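Side-chain contacts in laccase (Botrytis aclada, PDB 3SQR), which oxidises phenolic compounds such as hydroquinones and passes the electrons through its copper centres to dioxygen, which is reduced to water: residues Thr256-Gly260 with Thr261-Leu265; Leu516-Pro519 with Gly520-Leu524. All blocks are in the same frame, centred on the assembly; numbering follows the deposited sequence.

Both contacts lie where the chain leaves a loop and enters a strand of a cupredoxin-like beta sandwich, and in both an aromatic residue on the new strand reaches back to the backbone of that loop. They sit in different domains, on either side of the molecule's middle, with centres about 39 Å apart and so not in contact. Contact 1 is partly buried, far from the coppers: a tyrosine hydroxyl accepts a backbone N-H, and its ring stacks on a phenylalanine. Contact 2 is buried beside the trinuclear copper site: an indole N-H donates to a backbone carbonyl, and the packing partner is a polar asparagine amide.

Contact 1. Residues Thr256-Gly260 with Thr261-Leu265; sequences TFVEG and TKYRL
Tyr263 folds back over Phe257 and Val258 in a tyrosine corner, the Greek-key device in which a tyrosine near the start of a strand bonds to the backbone of the preceding interstrand loop. Here the loop carries the chain from strand 254-256 in one sheet of the second cupredoxin-like domain to strand 262-269 in the other. CG of Tyr263 stands anti to its own carbonyl carbon (chi1 -65°), which sends the ring back along the chain toward the loop. It lies almost flat on Phe257 as an offset stack, planes at 4° and centroids 4.3 Å apart. The two side chains run past each other in opposite directions, so rim overlaps rim: Phe257 CD1 is 3.3 Å from Tyr263 CE2. The opposite face of the tyrosine receives the Thr261 methyl, CG2, 3.4 Å above the ring plane and also toward the rim. Phe257 in turn packs on Val315 of strand 310-316, while Tyr263 touches Glu195 and Val197 of strand 195-205.

Between Phe257 and the start of the strand, a type II turn from Val258 to Thr261 reverses the chain, with Gly260 taking the positive phi of its third position. Thr261 N closes it on Val258 O at 3.0 Å. Val258 stands across the tyrosine at about a right angle, its CB 3.4 Å from Tyr263 OH. Val258 N comes to that hydroxyl at the ring edge, near the ring plane, and donates to Tyr263 OH at 2.7 Å, nearly straight at 168°.

Contact 2. Residues Leu516-Pro519 with Gly520-Leu524; sequences LDNP and GSWLL
In the third cupredoxin-like domain, the loop between strands 509-515 and 520-526 joins the two sheets of the sandwich, and Trp522 turns back from the second strand onto Asn518. Three residues further along, that strand begins the His525-Cys526-His527 segment, which supplies ligands to both the type 1 and the type 3 coppers. The indole is held by its one polar atom: Trp522 NE1 donates to the backbone O of Asn518 at 2.8 Å. The carbonyl oxygen lies close to the ring plane, so the N-H meets it at the edge, at 157°.

The Asn518 side chain extends anti to its backbone N (chi1 -164°) and crosses the benzo part of the indole at about a right angle. Its CG and ND2 each lie 3.4 Å from Trp522 CZ2, with amide and ring planes 44° apart. Gly520 C sits 3.6 Å above one face of the indole, toward the rim, as the chain passes from Pro519 into the strand.

Asn518 has further ties: ND2 donates to Gly469 O, and its backbone N to Glu542. Trp522 meets His470 edge-to-face and comes within about 4 Å of the side chain of the copper ligand His468. The buried indole N-H is therefore satisfied by the loop just before its own strand, and the bond, with the packing of Asn518 and His470, helps to fix the ring's rotation next to the trinuclear copper site.

Contact 1. Residues Thr256-Gly260 with Thr261-Leu265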
ATOM      1  N   THR A 256     -24.020   4.449   5.446  1.00 27.94           N
ATOM      2  CA  THR A 256     -25.131   4.821   6.349  1.00 28.25           C
ATOM      3  C   THR A 256     -24.721   4.911   7.768  1.00 29.50           C
ATOM      4  O   THR A 256     -24.111   3.973   8.310  1.00 30.73           O
ATOM      5  CB  THR A 256     -26.238   3.819   6.198  1.00 28.38           C
ATOM      6  OG1 THR A 256     -26.677   3.911   4.862  1.00 32.11           O
ATOM      7  CG2 THR A 256     -27.406   4.156   7.174  1.00 32.79           C
ATOM      8  N   PHE A 257     -25.057   6.025   8.420  1.00 28.54           N
ATOM      9  CA  PHE A 257     -24.770   6.198   9.800  1.00 29.52           C
ATOM     10  C   PHE A 257     -26.109   6.212  10.586  1.00 32.26           C
ATOM     11  O   PHE A 257     -27.137   6.734  10.101  1.00 31.53           O
ATOM     12  CB  PHE A 257     -24.080   7.517  10.121  1.00 30.79           C
ATOM     13  CG  PHE A 257     -22.605   7.554   9.922  1.00 29.13           C
ATOM     14  CD1 PHE A 257     -21.858   6.413   9.572  1.00 31.14           C
ATOM     15  CD2 PHE A 257     -21.944   8.750  10.048  1.00 28.19           C
ATOM     16  CE1 PHE A 257     -20.486   6.533   9.398  1.00 30.28           C
ATOM     17  CE2 PHE A 257     -20.554   8.860   9.865  1.00 30.30           C
ATOM     18  CZ  PHE A 257     -19.854   7.734   9.550  1.00 28.49           C
ATOM     19  N   VAL A 258     -26.046   5.595  11.747  1.00 31.69           N
ATOM     20  CA  VAL A 258     -27.047   5.680  12.805  1.00 33.75           C
ATOM     21  C   VAL A 258     -26.603   6.714  13.845  1.00 33.99           C
ATOM     22  O   VAL A 258     -25.520   6.717  14.412  1.00 32.18           O
ATOM     23  CB  VAL A 258     -27.268   4.311  13.492  1.00 32.28           C
ATOM     24  CG1 VAL A 258     -28.239   4.520  14.757  1.00 35.43           C
ATOM     25  CG2 VAL A 258     -27.825   3.288  12.529  1.00 33.26           C
ATOM     26  N   GLU A 259     -27.490   7.660  14.101  1.00 34.13           N
ATOM     27  CA  GLU A 259     -27.152   8.774  14.897  1.00 34.61           C
ATOM     28  C   GLU A 259     -26.639   8.317  16.288  1.00 34.62           C
ATOM     29  O   GLU A 259     -27.192   7.401  16.871  1.00 35.03           O
ATOM     30  CB  GLU A 259     -28.440   9.654  14.985  1.00 35.23           C
ATOM     31  CG  GLU A 259     -28.249  10.788  15.845  1.00 34.87           C
ATOM     32  CD  GLU A 259     -27.579  11.982  15.227  1.00 34.89           C
ATOM     33  OE1 GLU A 259     -27.822  12.350  14.058  1.00 40.28           O
ATOM     34  OE2 GLU A 259     -26.832  12.619  15.959  1.00 38.06           O
ATOM     35  N   GLY A 260     -25.575   8.942  16.768  1.00 34.94           N
ATOM     36  CA  GLY A 260     -24.943   8.634  18.062  1.00 36.47           C
ATOM     37  C   GLY A 260     -23.974   7.446  18.046  1.00 36.25           C
ATOM     38  O   GLY A 260     -23.322   7.192  19.038  1.00 37.14           O
ATOM     39  N   THR A 261     -23.846   6.765  16.911  1.00 35.27           N
ATOM     40  CA  THR A 261     -22.977   5.579  16.826  1.00 33.23           C
ATOM     41  C   THR A 261     -21.549   6.044  16.461  1.00 32.60           C
ATOM     42  O   THR A 261     -21.375   6.976  15.656  1.00 31.82           O
ATOM     43  CB  THR A 261     -23.492   4.604  15.779  1.00 33.76           C
ATOM     44  OG1 THR A 261     -24.837   4.197  16.068  1.00 32.64           O
ATOM     45  CG2 THR A 261     -22.641   3.290  15.718  1.00 30.63           C
ATOM     46  N   LYS A 262     -20.532   5.407  17.055  1.00 30.23           N
ATOM     47  CA  LYS A 262     -19.141   5.663  16.642  1.00 30.04           C
ATOM     48  C   LYS A 262     -18.707   4.551  15.677  1.00 28.34           C
ATOM     49  O   LYS A 262     -18.860   3.360  15.970  1.00 27.04           O
ATOM     50  CB  LYS A 262     -18.217   5.739  17.826  1.00 30.33           C
ATOM     51  CG  LYS A 262     -18.444   6.940  18.742  1.00 34.06           C
ATOM     52  CD  LYS A 262     -17.496   6.749  19.912  1.00 34.95           C
ATOM     53  CE  LYS A 262     -17.528   7.900  20.900  1.00 40.28           C
ATOM     54  NZ  LYS A 262     -16.739   7.496  22.117  1.00 40.58           N
ATOM     55  N   TYR A 263     -18.184   4.964  14.533  1.00 26.88           N
ATOM     56  CA  TYR A 263     -17.819   4.071  13.432  1.00 27.17           C
ATOM     57  C   TYR A 263     -16.320   4.138  13.204  1.00 26.18           C
ATOM     58  O   TYR A 263     -15.736   5.181  13.149  1.00 25.73           O
ATOM     59  CB  TYR A 263     -18.477   4.470  12.147  1.00 28.58           C
ATOM     60  CG  TYR A 263     -19.956   4.325  12.226  1.00 28.88           C
ATOM     61  CD1 TYR A 263     -20.548   3.128  11.953  1.00 27.82           C
ATOM     62  CD2 TYR A 263     -20.769   5.415  12.558  1.00 30.73           C
ATOM     63  CE1 TYR A 263     -21.889   2.931  12.053  1.00 29.38           C
ATOM     64  CE2 TYR A 263     -22.141   5.236  12.624  1.00 31.63           C
ATOM     65  CZ  TYR A 263     -22.697   4.017  12.373  1.00 32.03           C
ATOM     66  OH  TYR A 263     -24.080   3.795  12.418  1.00 32.07           O
ATOM     67  N   ARG A 264     -15.724   2.965  13.065  1.00 25.44           N
ATOM     68  CA  ARG A 264     -14.355   2.838  12.572  1.00 23.75           C
ATOM     69  C   ARG A 264     -14.393   2.643  11.045  1.00 23.23           C
ATOM     70  O   ARG A 264     -15.096   1.791  10.501  1.00 24.22           O
ATOM     71  CB  ARG A 264     -13.696   1.637  13.238  1.00 24.83           C
ATOM     72  CG  ARG A 264     -12.303   1.387  12.713  1.00 24.12           C
ATOM     73  CD  ARG A 264     -11.716   0.241  13.454  1.00 23.46           C
ATOM     74  NE  ARG A 264     -10.284   0.162  13.226  1.00 23.83           N
ATOM     75  CZ  ARG A 264      -9.482  -0.547  14.013  1.00 24.96           C
ATOM     76  NH1 ARG A 264      -9.942  -1.192  15.091  1.00 26.09           N
ATOM     77  NH2 ARG A 264      -8.198  -0.598  13.727  1.00 24.86           N
ATOM     78  N   LEU A 265     -13.733   3.544  10.366  1.00 23.51           N
ATOM     79  CA  LEU A 265     -13.557   3.503   8.884  1.00 23.08           C
ATOM     80  C   LEU A 265     -12.088   3.262   8.633  1.00 22.15           C
ATOM     81  O   LEU A 265     -11.239   3.890   9.218  1.00 22.20           O
ATOM     82  CB  LEU A 265     -13.899   4.836   8.256  1.00 23.53           C
ATOM     83  CG  LEU A 265     -15.378   5.251   8.190  1.00 27.05           C
ATOM     84  CD1 LEU A 265     -16.141   5.119   9.506  1.00 28.16           C
ATOM     85  CD2 LEU A 265     -15.463   6.661   7.532  1.00 25.76           C
TER

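Contact 2. Residues Leu516-Pro519 with Gly520-Leu524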
ATOM      1  N   LEU A 516      17.743  -3.651  12.358  1.00 26.69           N
ATOM      2  CA  LEU A 516      18.161  -4.862  11.711  1.00 27.46           C
ATOM      3  C   LEU A 516      17.579  -6.038  12.460  1.00 27.68           C
ATOM      4  O   LEU A 516      18.211  -6.615  13.341  1.00 27.12           O
ATOM      5  CB  LEU A 516      19.718  -4.888  11.645  1.00 28.34           C
ATOM      6  CG  LEU A 516      20.304  -4.090  10.474  1.00 32.28           C
ATOM      7  CD1 LEU A 516      19.635  -2.805  10.282  1.00 37.32           C
ATOM      8  CD2 LEU A 516      21.841  -3.896  10.641  1.00 33.74           C
ATOM      9  N   ASP A 517      16.326  -6.388  12.124  1.00 25.37           N
ATOM     10  CA  ASP A 517      15.571  -7.337  12.919  1.00 24.49           C
ATOM     11  C   ASP A 517      14.837  -8.383  12.062  1.00 23.65           C
ATOM     12  O   ASP A 517      14.051  -9.188  12.570  1.00 24.32           O
ATOM     13  CB  ASP A 517      14.585  -6.586  13.835  1.00 25.20           C
ATOM     14  CG  ASP A 517      13.520  -5.829  13.056  1.00 26.83           C
ATOM     15  OD1 ASP A 517      13.475  -6.036  11.832  1.00 24.07           O
ATOM     16  OD2 ASP A 517      12.801  -5.029  13.677  1.00 27.46           O
ATOM     17  N   ASN A 518      15.106  -8.400  10.754  1.00 23.41           N
ATOM     18  CA  ASN A 518      14.368  -9.207   9.884  1.00 23.06           C
ATOM     19  C   ASN A 518      15.221  -9.547   8.689  1.00 22.00           C
ATOM     20  O   ASN A 518      15.173  -8.881   7.654  1.00 21.32           O
ATOM     21  CB  ASN A 518      13.127  -8.470   9.378  1.00 24.57           C
ATOM     22  CG  ASN A 518      12.111  -9.400   8.762  1.00 25.24           C
ATOM     23  OD1 ASN A 518      12.321 -10.599   8.689  1.00 22.71           O
ATOM     24  ND2 ASN A 518      10.967  -8.840   8.347  1.00 22.74           N
ATOM     25  N   PRO A 519      16.093 -10.544   8.855  1.00 22.75           N
ATOM     26  CA  PRO A 519      16.900 -10.883   7.674  1.00 22.49           C
ATOM     27  C   PRO A 519      16.074 -11.197   6.441  1.00 23.63           C
ATOM     28  O   PRO A 519      15.039 -11.895   6.522  1.00 23.50           O
ATOM     29  CB  PRO A 519      17.658 -12.119   8.146  1.00 23.10           C
ATOM     30  CG  PRO A 519      17.692 -12.001   9.570  1.00 24.83           C
ATOM     31  CD  PRO A 519      16.410 -11.355  10.034  1.00 24.48           C
ATOM     32  N   GLY A 520      16.535 -10.753   5.285  1.00 23.38           N
ATOM     33  CA  GLY A 520      15.790 -10.923   4.035  1.00 24.63           C
ATOM     34  C   GLY A 520      16.190  -9.913   2.982  1.00 22.29           C
ATOM     35  O   GLY A 520      17.168  -9.193   3.087  1.00 24.34           O
ATOM     36  N   SER A 521      15.406  -9.899   1.940  1.00 23.10           N
ATOM     37  CA  SER A 521      15.627  -9.025   0.847  1.00 22.95           C
ATOM     38  C   SER A 521      14.367  -8.211   0.721  1.00 22.10           C
ATOM     39  O   SER A 521      13.339  -8.731   0.278  1.00 22.23           O
ATOM     40  CB  SER A 521      15.864  -9.839  -0.391  1.00 22.40           C
ATOM     41  OG  SER A 521      14.829 -10.781  -0.572  1.00 25.99           O
ATOM     42  N   TRP A 522      14.501  -6.946   1.068  1.00 22.11           N
ATOM     43  CA  TRP A 522      13.361  -6.054   1.258  1.00 21.01           C
ATOM     44  C   TRP A 522      13.321  -4.913   0.261  1.00 20.42           C
ATOM     45  O   TRP A 522      14.180  -4.055   0.250  1.00 20.70           O
ATOM     46  CB  TRP A 522      13.386  -5.543   2.689  1.00 21.23           C
ATOM     47  CG  TRP A 522      13.430  -6.644   3.651  1.00 20.23           C
ATOM     48  CD1 TRP A 522      14.401  -6.902   4.589  1.00 21.49           C
ATOM     49  CD2 TRP A 522      12.481  -7.682   3.795  1.00 21.20           C
ATOM     50  NE1 TRP A 522      14.123  -7.990   5.272  1.00 21.48           N
ATOM     51  CE2 TRP A 522      12.936  -8.504   4.862  1.00 19.30           C
ATOM     52  CE3 TRP A 522      11.250  -7.961   3.221  1.00 21.93           C
ATOM     53  CZ2 TRP A 522      12.229  -9.584   5.320  1.00 21.56           C
ATOM     54  CZ3 TRP A 522      10.535  -9.071   3.679  1.00 21.69           C
ATOM     55  CH2 TRP A 522      11.046  -9.886   4.710  1.00 19.44           C
ATOM     56  N   LEU A 523      12.307  -4.922  -0.549  1.00 21.19           N
ATOM     57  CA  LEU A 523      12.098  -3.899  -1.550  1.00 21.33           C
ATOM     58  C   LEU A 523      11.712  -2.560  -0.889  1.00 21.79           C
ATOM     59  O   LEU A 523      10.986  -2.534   0.118  1.00 22.76           O
ATOM     60  CB  LEU A 523      11.007  -4.327  -2.516  1.00 20.87           C
ATOM     61  CG  LEU A 523      10.786  -3.416  -3.732  1.00 22.36           C
ATOM     62  CD1 LEU A 523      12.062  -3.478  -4.655  1.00 23.72           C
ATOM     63  CD2 LEU A 523       9.550  -3.817  -4.489  1.00 22.88           C
ATOM     64  N   LEU A 524      12.225  -1.462  -1.422  1.00 21.48           N
ATOM     65  CA  LEU A 524      11.752  -0.146  -1.039  1.00 22.31           C
ATOM     66  C   LEU A 524      11.508   0.581  -2.358  1.00 22.70           C
ATOM     67  O   LEU A 524      12.319   0.525  -3.253  1.00 23.52           O
ATOM     68  CB  LEU A 524      12.792   0.609  -0.218  1.00 22.48           C
ATOM     69  CG  LEU A 524      12.441   2.087   0.035  1.00 23.93           C
ATOM     70  CD1 LEU A 524      12.914   2.508   1.422  1.00 23.97           C
ATOM     71  CD2 LEU A 524      13.011   2.974  -1.109  1.00 20.55           C
TER